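Side-chain contacts in DNA alpha-glucosyltransferase (Enterobacteria phage T4, PDB 1XV5), which belongs to the GT-B class of glycosyltransferases, built from two alpha/beta domains, each with a parallel sheet, and holds uridine-5'-diphosphate in this model: residues G204-T207 with G211-Q214; P239-I244 with I249-Y254; D217-F222 with Q268-L273. All coordinates share one frame; numbering follows the deposited sequence.

Contact 1. Residues G204-T207 with G211-Q214; sequences GRTT and GFYQ. With UDP (uridine-5'-diphosphate), chain C.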
loop_
_atom_site.group_PDB
_atom_site.type_symbol
_atom_site.label_atom_id
_atom_site.label_comp_id
_atom_site.label_asym_id
_atom_site.label_seq_id
_atom_site.Cartn_x
_atom_site.Cartn_y
_atom_site.Cartn_z
ATOM N N GLY A 204 -2.551 8.151 -5.128
ATOM C CA GLY A 204 -3.388 7.040 -4.715
ATOM C C GLY A 204 -4.047 6.389 -5.919
ATOM O O GLY A 204 -3.416 6.228 -6.964
ATOM N N ARG A 205 -5.312 6.001 -5.769
ATOM C CA ARG A 205 -6.071 5.392 -6.859
ATOM C C ARG A 205 -7.543 5.723 -6.673
ATOM O O ARG A 205 -7.928 6.276 -5.644
ATOM C CB ARG A 205 -5.845 3.877 -6.925
ATOM C CG ARG A 205 -6.017 3.125 -5.626
ATOM C CD ARG A 205 -5.483 1.705 -5.786
ATOM N NE ARG A 205 -5.566 0.939 -4.549
ATOM C CZ ARG A 205 -6.687 0.415 -4.064
ATOM N NH1 ARG A 205 -6.662 -0.262 -2.927
ATOM N NH2 ARG A 205 -7.830 0.557 -4.722
ATOM N N THR A 206 -8.366 5.382 -7.657
ATOM C CA THR A 206 -9.775 5.736 -7.590
ATOM C C THR A 206 -10.679 4.872 -6.717
ATOM O O THR A 206 -11.496 4.091 -7.208
ATOM C CB THR A 206 -10.372 5.844 -9.012
ATOM O OG1 THR A 206 -9.487 6.616 -9.838
ATOM C CG2 THR A 206 -11.729 6.553 -8.968
ATOM N N THR A 207 -10.514 5.029 -5.407
ATOM C CA THR A 207 -11.326 4.330 -4.420
ATOM C C THR A 207 -11.624 5.419 -3.405
ATOM O O THR A 207 -10.715 6.072 -2.906
ATOM C CB THR A 207 -10.559 3.165 -3.789
ATOM O OG1 THR A 207 -10.351 2.154 -4.783
ATOM C CG2 THR A 207 -11.351 2.566 -2.638
ATOM N N GLY A 211 -9.669 9.095 -0.175
ATOM C CA GLY A 211 -9.890 10.520 0.020
ATOM C C GLY A 211 -9.690 11.494 -1.128
ATOM O O GLY A 211 -9.347 12.650 -0.888
ATOM N N PHE A 212 -9.911 11.074 -2.371
ATOM C CA PHE A 212 -9.720 12.014 -3.466
ATOM C C PHE A 212 -10.782 13.117 -3.494
ATOM O O PHE A 212 -10.492 14.240 -3.897
ATOM C CB PHE A 212 -9.634 11.298 -4.831
ATOM C CG PHE A 212 -10.837 10.464 -5.189
ATOM C CD1 PHE A 212 -10.860 9.099 -4.920
ATOM C CD2 PHE A 212 -11.927 11.036 -5.836
ATOM C CE1 PHE A 212 -11.951 8.309 -5.296
ATOM C CE2 PHE A 212 -13.024 10.262 -6.216
ATOM C CZ PHE A 212 -13.034 8.895 -5.946
ATOM N N TYR A 213 -12.001 12.823 -3.049
ATOM C CA TYR A 213 -13.032 13.860 -3.045
ATOM C C TYR A 213 -12.634 14.991 -2.107
ATOM O O TYR A 213 -12.918 16.160 -2.371
ATOM C CB TYR A 213 -14.385 13.299 -2.603
ATOM C CG TYR A 213 -15.137 12.592 -3.700
ATOM C CD1 TYR A 213 -15.465 11.242 -3.590
ATOM C CD2 TYR A 213 -15.510 13.271 -4.860
ATOM C CE1 TYR A 213 -16.148 10.579 -4.612
ATOM C CE2 TYR A 213 -16.189 12.620 -5.890
ATOM C CZ TYR A 213 -16.505 11.275 -5.759
ATOM O OH TYR A 213 -17.174 10.622 -6.778
ATOM N N GLN A 214 -11.980 14.634 -1.008
ATOM C CA GLN A 214 -11.543 15.628 -0.040
ATOM C C GLN A 214 -10.442 16.513 -0.618
ATOM O O GLN A 214 -10.315 17.686 -0.249
ATOM C CB GLN A 214 -11.086 14.938 1.250
ATOM C CG GLN A 214 -12.254 14.411 2.103
ATOM C CD GLN A 214 -13.034 13.269 1.450
ATOM O OE1 GLN A 214 -14.251 13.160 1.618
ATOM N NE2 GLN A 214 -12.335 12.407 0.722
HETATM N N1 UDP C . 1.434 3.113 -7.167
HETATM C C2 UDP C . 2.133 3.284 -8.345
HETATM N N3 UDP C . 1.384 3.735 -9.401
HETATM C C4 UDP C . 0.034 4.034 -9.394
HETATM C C5 UDP C . -0.615 3.841 -8.133
HETATM C C6 UDP C . 0.091 3.395 -7.088
HETATM O O2 UDP C . 3.329 3.062 -8.441
HETATM O O4 UDP C . -0.504 4.433 -10.426
HETATM C "C1'" UDP C . 2.175 2.609 -6.006
HETATM C "C2'" UDP C . 2.176 3.538 -4.796
HETATM O "O2'" UDP C . 3.140 4.560 -4.940
HETATM C "C3'" UDP C . 2.484 2.536 -3.691
HETATM C "C4'" UDP C . 1.632 1.340 -4.114
HETATM O "O4'" UDP C . 1.540 1.430 -5.561
HETATM O "O3'" UDP C . 3.868 2.190 -3.739
HETATM C "C5'" UDP C . 0.236 1.307 -3.523
HETATM O "O5'" UDP C . 0.294 0.844 -2.179
HETATM P PA UDP C . -0.520 1.531 -0.992
HETATM O O1A UDP C . -0.185 0.752 0.219
HETATM O O2A UDP C . -0.254 2.993 -1.011
HETATM O O3A UDP C . -2.101 1.328 -1.365
HETATM P PB UDP C . -2.895 0.126 -2.146
HETATM O O1B UDP C . -4.227 0.006 -1.500
HETATM O O2B UDP C . -2.819 0.401 -3.598
HETATM O O3B UDP C . -2.054 -1.182 -1.823
#

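Contact 2. Residues P239-I244 with I249-Y254; sequences PAFIAI and IPYEYY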
loop_
_atom_site.group_PDB
_atom_site.type_symbol
_atom_site.label_atom_id
_atom_site.label_comp_id
_atom_site.label_asym_id
_atom_site.label_seq_id
_atom_site.Cartn_x
_atom_site.Cartn_y
_atom_site.Cartn_z
ATOM N N PRO A 239 -16.113 3.085 -12.982
ATOM C CA PRO A 239 -17.396 3.669 -12.594
ATOM C C PRO A 239 -17.221 4.690 -11.467
ATOM O O PRO A 239 -17.881 5.722 -11.453
ATOM C CB PRO A 239 -18.204 2.451 -12.167
ATOM C CG PRO A 239 -17.742 1.413 -13.160
ATOM C CD PRO A 239 -16.231 1.625 -13.164
ATOM N N ALA A 240 -16.324 4.405 -10.529
ATOM C CA ALA A 240 -16.093 5.331 -9.424
ATOM C C ALA A 240 -15.565 6.660 -9.954
ATOM O O ALA A 240 -15.950 7.730 -9.475
ATOM C CB ALA A 240 -15.105 4.729 -8.426
ATOM N N PHE A 241 -14.689 6.604 -10.953
ATOM C CA PHE A 241 -14.149 7.838 -11.506
ATOM C C PHE A 241 -15.237 8.624 -12.228
ATOM O O PHE A 241 -15.280 9.850 -12.160
ATOM C CB PHE A 241 -13.003 7.553 -12.484
ATOM C CG PHE A 241 -12.272 8.791 -12.908
ATOM C CD1 PHE A 241 -11.255 9.312 -12.114
ATOM C CD2 PHE A 241 -12.666 9.494 -14.045
ATOM C CE1 PHE A 241 -10.643 10.527 -12.439
ATOM C CE2 PHE A 241 -12.065 10.704 -14.377
ATOM C CZ PHE A 241 -11.051 11.223 -13.570
ATOM N N ILE A 242 -16.119 7.915 -12.924
ATOM C CA ILE A 242 -17.196 8.567 -13.664
ATOM C C ILE A 242 -18.073 9.420 -12.749
ATOM O O ILE A 242 -18.631 10.434 -13.173
ATOM C CB ILE A 242 -18.062 7.511 -14.396
ATOM C CG1 ILE A 242 -17.224 6.851 -15.496
ATOM C CG2 ILE A 242 -19.309 8.158 -14.994
ATOM C CD1 ILE A 242 -17.862 5.631 -16.123
ATOM N N ALA A 243 -18.176 9.015 -11.490
ATOM C CA ALA A 243 -18.992 9.742 -10.523
ATOM C C ALA A 243 -18.501 11.173 -10.322
ATOM O O ALA A 243 -19.286 12.062 -10.000
ATOM C CB ALA A 243 -18.998 9.002 -9.191
ATOM N N ILE A 244 -17.203 11.392 -10.509
ATOM C CA ILE A 244 -16.627 12.721 -10.336
ATOM C C ILE A 244 -17.238 13.732 -11.305
ATOM O O ILE A 244 -17.668 14.813 -10.898
ATOM C CB ILE A 244 -15.099 12.683 -10.530
ATOM C CG1 ILE A 244 -14.475 11.750 -9.486
ATOM C CG2 ILE A 244 -14.523 14.090 -10.408
ATOM C CD1 ILE A 244 -13.003 11.440 -9.731
ATOM N N ILE A 249 -17.609 18.033 -10.683
ATOM C CA ILE A 249 -16.302 18.445 -10.187
ATOM C C ILE A 249 -15.359 18.691 -11.362
ATOM O O ILE A 249 -15.147 17.810 -12.189
ATOM C CB ILE A 249 -15.691 17.368 -9.263
ATOM C CG1 ILE A 249 -16.514 17.263 -7.978
ATOM C CG2 ILE A 249 -14.242 17.721 -8.927
ATOM C CD1 ILE A 249 -16.113 16.109 -7.086
ATOM N N PRO A 250 -14.785 19.898 -11.449
ATOM C CA PRO A 250 -13.867 20.225 -12.544
ATOM C C PRO A 250 -12.509 19.539 -12.409
ATOM O O PRO A 250 -12.012 19.324 -11.301
ATOM C CB PRO A 250 -13.757 21.743 -12.453
ATOM C CG PRO A 250 -13.846 21.979 -10.980
ATOM C CD PRO A 250 -14.980 21.060 -10.564
ATOM N N TYR A 251 -11.922 19.188 -13.547
ATOM C CA TYR A 251 -10.613 18.551 -13.569
ATOM C C TYR A 251 -10.145 18.378 -15.004
ATOM O O TYR A 251 -10.936 18.454 -15.945
ATOM C CB TYR A 251 -10.663 17.176 -12.882
ATOM C CG TYR A 251 -11.493 16.142 -13.617
ATOM C CD1 TYR A 251 -10.981 15.456 -14.719
ATOM C CD2 TYR A 251 -12.805 15.875 -13.227
ATOM C CE1 TYR A 251 -11.761 14.529 -15.418
ATOM C CE2 TYR A 251 -13.589 14.957 -13.913
ATOM C CZ TYR A 251 -13.066 14.288 -15.007
ATOM O OH TYR A 251 -13.851 13.389 -15.693
ATOM N N GLU A 252 -8.847 18.159 -15.161
ATOM C CA GLU A 252 -8.256 17.922 -16.466
ATOM C C GLU A 252 -7.484 16.624 -16.274
ATOM O O GLU A 252 -6.685 16.490 -15.346
ATOM C CB GLU A 252 -7.385 19.112 -16.878
ATOM C CG GLU A 252 -8.260 20.241 -17.444
ATOM C CD GLU A 252 -7.562 21.582 -17.586
ATOM O OE1 GLU A 252 -8.193 22.504 -18.146
ATOM O OE2 GLU A 252 -6.405 21.727 -17.145
ATOM N N TYR A 253 -7.772 15.660 -17.140
ATOM C CA TYR A 253 -7.205 14.318 -17.061
ATOM C C TYR A 253 -6.122 14.055 -18.094
ATOM O O TYR A 253 -6.278 14.402 -19.265
ATOM C CB TYR A 253 -8.348 13.322 -17.250
ATOM C CG TYR A 253 -8.076 11.914 -16.792
ATOM C CD1 TYR A 253 -8.165 11.571 -15.443
ATOM C CD2 TYR A 253 -7.794 10.908 -17.713
ATOM C CE1 TYR A 253 -7.991 10.260 -15.026
ATOM C CE2 TYR A 253 -7.617 9.595 -17.306
ATOM C CZ TYR A 253 -7.720 9.277 -15.962
ATOM O OH TYR A 253 -7.567 7.974 -15.560
ATOM N N TYR A 254 -5.034 13.418 -17.665
ATOM C CA TYR A 254 -3.923 13.125 -18.565
ATOM C C TYR A 254 -3.310 11.752 -18.361
ATOM O O TYR A 254 -3.374 11.181 -17.272
ATOM C CB TYR A 254 -2.784 14.131 -18.382
ATOM C CG TYR A 254 -3.189 15.577 -18.354
ATOM C CD1 TYR A 254 -3.752 16.140 -17.207
ATOM C CD2 TYR A 254 -3.004 16.389 -19.470
ATOM C CE1 TYR A 254 -4.120 17.479 -17.175
ATOM C CE2 TYR A 254 -3.370 17.732 -19.448
ATOM C CZ TYR A 254 -3.926 18.269 -18.298
ATOM O OH TYR A 254 -4.282 19.599 -18.265
HETATM O O HOH W 1 -15.493 11.523 -14.279
#

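Contact 3. Residues D217-F222 with Q268-L273; sequences DFHEKF and QPAQIL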
loop_
_atom_site.group_PDB
_atom_site.type_symbol
_atom_site.label_atom_id
_atom_site.label_comp_id
_atom_site.label_asym_id
_atom_site.label_seq_id
_atom_site.Cartn_x
_atom_site.Cartn_y
_atom_site.Cartn_z
ATOM N N ASP A 217 -12.119 18.998 -2.877
ATOM C CA ASP A 217 -12.773 19.967 -2.004
ATOM C C ASP A 217 -11.758 20.977 -1.474
ATOM O O ASP A 217 -12.002 22.185 -1.491
ATOM C CB ASP A 217 -13.441 19.239 -0.834
ATOM C CG ASP A 217 -14.437 20.112 -0.084
ATOM O OD1 ASP A 217 -14.555 19.956 1.149
ATOM O OD2 ASP A 217 -15.114 20.939 -0.726
ATOM N N PHE A 218 -10.615 20.478 -1.013
ATOM C CA PHE A 218 -9.576 21.348 -0.475
ATOM C C PHE A 218 -9.027 22.275 -1.557
ATOM O O PHE A 218 -8.705 23.428 -1.286
ATOM C CB PHE A 218 -8.440 20.512 0.127
ATOM C CG PHE A 218 -7.469 21.312 0.960
ATOM C CD1 PHE A 218 -7.917 22.081 2.033
ATOM C CD2 PHE A 218 -6.105 21.270 0.694
ATOM C CE1 PHE A 218 -7.016 22.794 2.829
ATOM C CE2 PHE A 218 -5.197 21.976 1.481
ATOM C CZ PHE A 218 -5.651 22.739 2.551
ATOM N N HIS A 219 -8.918 21.774 -2.783
ATOM C CA HIS A 219 -8.417 22.604 -3.868
ATOM C C HIS A 219 -9.407 23.732 -4.149
ATOM O O HIS A 219 -9.029 24.896 -4.266
ATOM C CB HIS A 219 -8.235 21.787 -5.144
ATOM C CG HIS A 219 -7.634 22.568 -6.270
ATOM N ND1 HIS A 219 -8.218 22.656 -7.516
ATOM C CD2 HIS A 219 -6.501 23.308 -6.333
ATOM C CE1 HIS A 219 -7.471 23.416 -8.298
ATOM N NE2 HIS A 219 -6.424 23.823 -7.603
ATOM N N GLU A 220 -10.679 23.374 -4.258
ATOM C CA GLU A 220 -11.719 24.359 -4.538
ATOM C C GLU A 220 -11.855 25.428 -3.457
ATOM O O GLU A 220 -11.954 26.618 -3.761
ATOM C CB GLU A 220 -13.067 23.656 -4.726
ATOM C CG GLU A 220 -14.245 24.602 -4.923
ATOM C CD GLU A 220 -15.555 23.863 -5.135
ATOM O OE1 GLU A 220 -15.698 23.191 -6.178
ATOM O OE2 GLU A 220 -16.440 23.950 -4.256
ATOM N N LYS A 221 -11.850 25.001 -2.199
ATOM C CA LYS A 221 -12.020 25.920 -1.078
ATOM C C LYS A 221 -10.809 26.736 -0.653
ATOM O O LYS A 221 -10.957 27.891 -0.249
ATOM C CB LYS A 221 -12.546 25.160 0.141
ATOM C CG LYS A 221 -13.941 24.590 -0.034
ATOM C CD LYS A 221 -14.379 23.823 1.201
ATOM C CE LYS A 221 -15.787 23.269 1.035
ATOM N NZ LYS A 221 -16.166 22.426 2.199
ATOM N N PHE A 222 -9.617 26.151 -0.736
ATOM C CA PHE A 222 -8.426 26.866 -0.303
ATOM C C PHE A 222 -7.257 27.001 -1.268
ATOM O O PHE A 222 -6.744 28.099 -1.464
ATOM C CB PHE A 222 -7.910 26.260 1.006
ATOM C CG PHE A 222 -8.858 26.418 2.157
ATOM C CD1 PHE A 222 -9.887 25.508 2.357
ATOM C CD2 PHE A 222 -8.744 27.504 3.020
ATOM C CE1 PHE A 222 -10.793 25.674 3.401
ATOM C CE2 PHE A 222 -9.646 27.682 4.069
ATOM C CZ PHE A 222 -10.671 26.765 4.259
ATOM N N GLN A 268 -6.206 26.893 -12.025
ATOM C CA GLN A 268 -6.540 25.774 -12.893
ATOM C C GLN A 268 -7.250 24.717 -12.071
ATOM O O GLN A 268 -7.111 24.677 -10.850
ATOM C CB GLN A 268 -5.272 25.170 -13.496
ATOM C CG GLN A 268 -4.423 26.179 -14.235
ATOM C CD GLN A 268 -5.161 26.802 -15.399
ATOM O OE1 GLN A 268 -4.937 27.962 -15.739
ATOM N NE2 GLN A 268 -6.037 26.028 -16.023
ATOM N N PRO A 269 -8.047 23.862 -12.723
ATOM C CA PRO A 269 -8.729 22.825 -11.951
ATOM C C PRO A 269 -7.669 21.801 -11.570
ATOM O O PRO A 269 -6.521 21.911 -11.998
ATOM C CB PRO A 269 -9.744 22.266 -12.943
ATOM C CG PRO A 269 -9.051 22.436 -14.259
ATOM C CD PRO A 269 -8.444 23.819 -14.143
ATOM N N ALA A 270 -8.038 20.816 -10.763
ATOM C CA ALA A 270 -7.074 19.792 -10.378
ATOM C C ALA A 270 -6.571 19.092 -11.644
ATOM O O ALA A 270 -7.352 18.797 -12.550
ATOM C CB ALA A 270 -7.729 18.785 -9.443
ATOM N N GLN A 271 -5.267 18.843 -11.707
ATOM C CA GLN A 271 -4.669 18.164 -12.855
ATOM C C GLN A 271 -4.505 16.706 -12.445
ATOM O O GLN A 271 -3.853 16.414 -11.449
ATOM C CB GLN A 271 -3.309 18.779 -13.186
ATOM C CG GLN A 271 -3.352 20.273 -13.486
ATOM C CD GLN A 271 -4.182 20.605 -14.713
ATOM O OE1 GLN A 271 -5.288 21.145 -14.611
ATOM N NE2 GLN A 271 -3.652 20.276 -15.884
ATOM N N ILE A 272 -5.090 15.798 -13.221
ATOM C CA ILE A 272 -5.063 14.375 -12.899
ATOM C C ILE A 272 -4.240 13.500 -13.837
ATOM O O ILE A 272 -4.322 13.640 -15.054
ATOM C CB ILE A 272 -6.501 13.795 -12.898
ATOM C CG1 ILE A 272 -7.437 14.706 -12.093
ATOM C CG2 ILE A 272 -6.495 12.371 -12.356
ATOM C CD1 ILE A 272 -6.941 15.031 -10.711
ATOM N N LEU A 273 -3.460 12.594 -13.250
ATOM C CA LEU A 273 -2.651 11.640 -14.008
ATOM C C LEU A 273 -3.325 10.288 -13.773
ATOM O O LEU A 273 -3.592 9.919 -12.630
ATOM C CB LEU A 273 -1.211 11.613 -13.487
ATOM C CG LEU A 273 -0.225 10.763 -14.291
ATOM C CD1 LEU A 273 -0.159 11.275 -15.721
ATOM C CD2 LEU A 273 1.157 10.809 -13.643
#

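Contact 1. Residues G204-T207 with G211-Q214
F212 lays its ring against the bend at T206 and T207 and is the partner in nearly every touch. Its CB points toward the loop, and chi1 of 58° sets CG between the backbone N and the carbonyl carbon, turning the ring back toward T206 and T207. CD1 then passes 3.6 Å from T207 O. CE1 comes within 3.5 Å of T207 C, which lies at the ring edge, near its plane. CZ, farthest out, meets T206 CG2 at 4.0 Å, while CE2 stands over the centre of the Y213 ring.

The bend itself is an inverse gamma turn centred on T206, closed by T207 N bonding to R205 O at 2.9 Å. T206 OG1 is spoken for by E236 O. On the entry side of the turn, the first bond of the R205 side chain leads away from F212; the chain, extended from CG to NE, grips the UDP beta-phosphate edge-on: NE bonds O2B at 3.0 Å and NH1 bonds O1B at 2.8 Å. R47 and K210 bond the same ligand.

The bend links strand 199-203 of the parallel sheet to helix 212-223, where G211 is the N-cap, and helix 239-246 packs against both T206 and F212.

Contact 2. Residues P239-I244 with I249-Y254
F241 meets two tyrosines of one strand at once, and a water ties its backbone to one of them: water 1 donates to F241 O at 2.7 Å and also hydrogen-bonds Y251 OH at 2.9 Å. The three rings form an aromatic cluster. F241 turns its edge to the face of Y251 in an offset edge-to-face pair, planes at 76°, with CZ over that face and F241 CE2 3.5 Å from Y251 OH. Y253 approaches differently, its ring inclined at 58° to F241, and Y253 CD1 comes to 3.5 Å from F241 CZ. Its hydroxyl goes elsewhere, to L235 O.

Y251 and Y253 are alternate residues of strand 251-254, an outermost strand of the parallel sheet, so both side chains point at helix 239-246. The helix is the connection of a beta-alpha-beta crossover from strand 229-233, and I272 of the adjoining strand 270-273 also touches both tyrosines.

One turn further along helix 239-246, I244 continues the contact. With chi1 at -61° its CG2 lies anti to the backbone N, where it reaches both I249 CB and Y251 CE2 at 3.7 Å. I249 N donates to I244 O over 3.2 Å, nearly straight, pinning the turn that leads into the strand. I249 also leans on Y213 and F216 of helix 212-223.

Contact 3. Residues D217-F222 with Q268-L273
H219 is the one helix side chain that meets Q268, P269 and A270, and it does so mainly through packing against their backbone. Its CB points toward the segment 268-273, and CG anti to the backbone N (chi1 -176°) carries the imidazole out from the helix until its edge faces the Q268 carbonyl, with Q268 C in the ring plane. ND1 lies 3.7 Å from A270 N and 4.4 Å from A270 CB. The approach of CE1 to Q268 O is too close in the model to carry weight.

The charged pair belongs to the helix alone. K221 NZ forms a salt bridge one turn back to D217 OD1 at 3.1 Å; the oxygen accepts on its syn side, that of the other carboxylate oxygen. Backbone bonding runs alongside it, K221 N to D217 O at 2.9 Å, in a helix with a wider pi-type turn at 219-222.

T230 of strand 229-233 touches H219 too, while F218 looks toward helix 354-365 and sets its ring edge-to-face with F349. A helix laid on neighbouring parallel strands in this way is the layered packing of a Rossmann-like alpha/beta domain.

In the fold
All three contacts lie in the domain built on the parallel sheet that runs from strand 251-254 to strand 347-349, their centres 11 to 12 Å apart. Contact 1 comes first along the chain. Contact 3 opens next on the same helix, 212-223, and closes at strand 270-273 only after contact 2 has been completed between its two segments. Contacts 1 and 2 touch directly, F212 and Y213 against I244, A243 and I249; in contacts 2 and 3, Y254 N probably bonds I272 O. These two set helices 239-246 and 212-223 against edge strand 251-254 and its neighbour 270-273; contact 1 joins helix 212-223 to the loop after strand 199-203 and, of the three, holds UDP-pocket residues, G204 and R205.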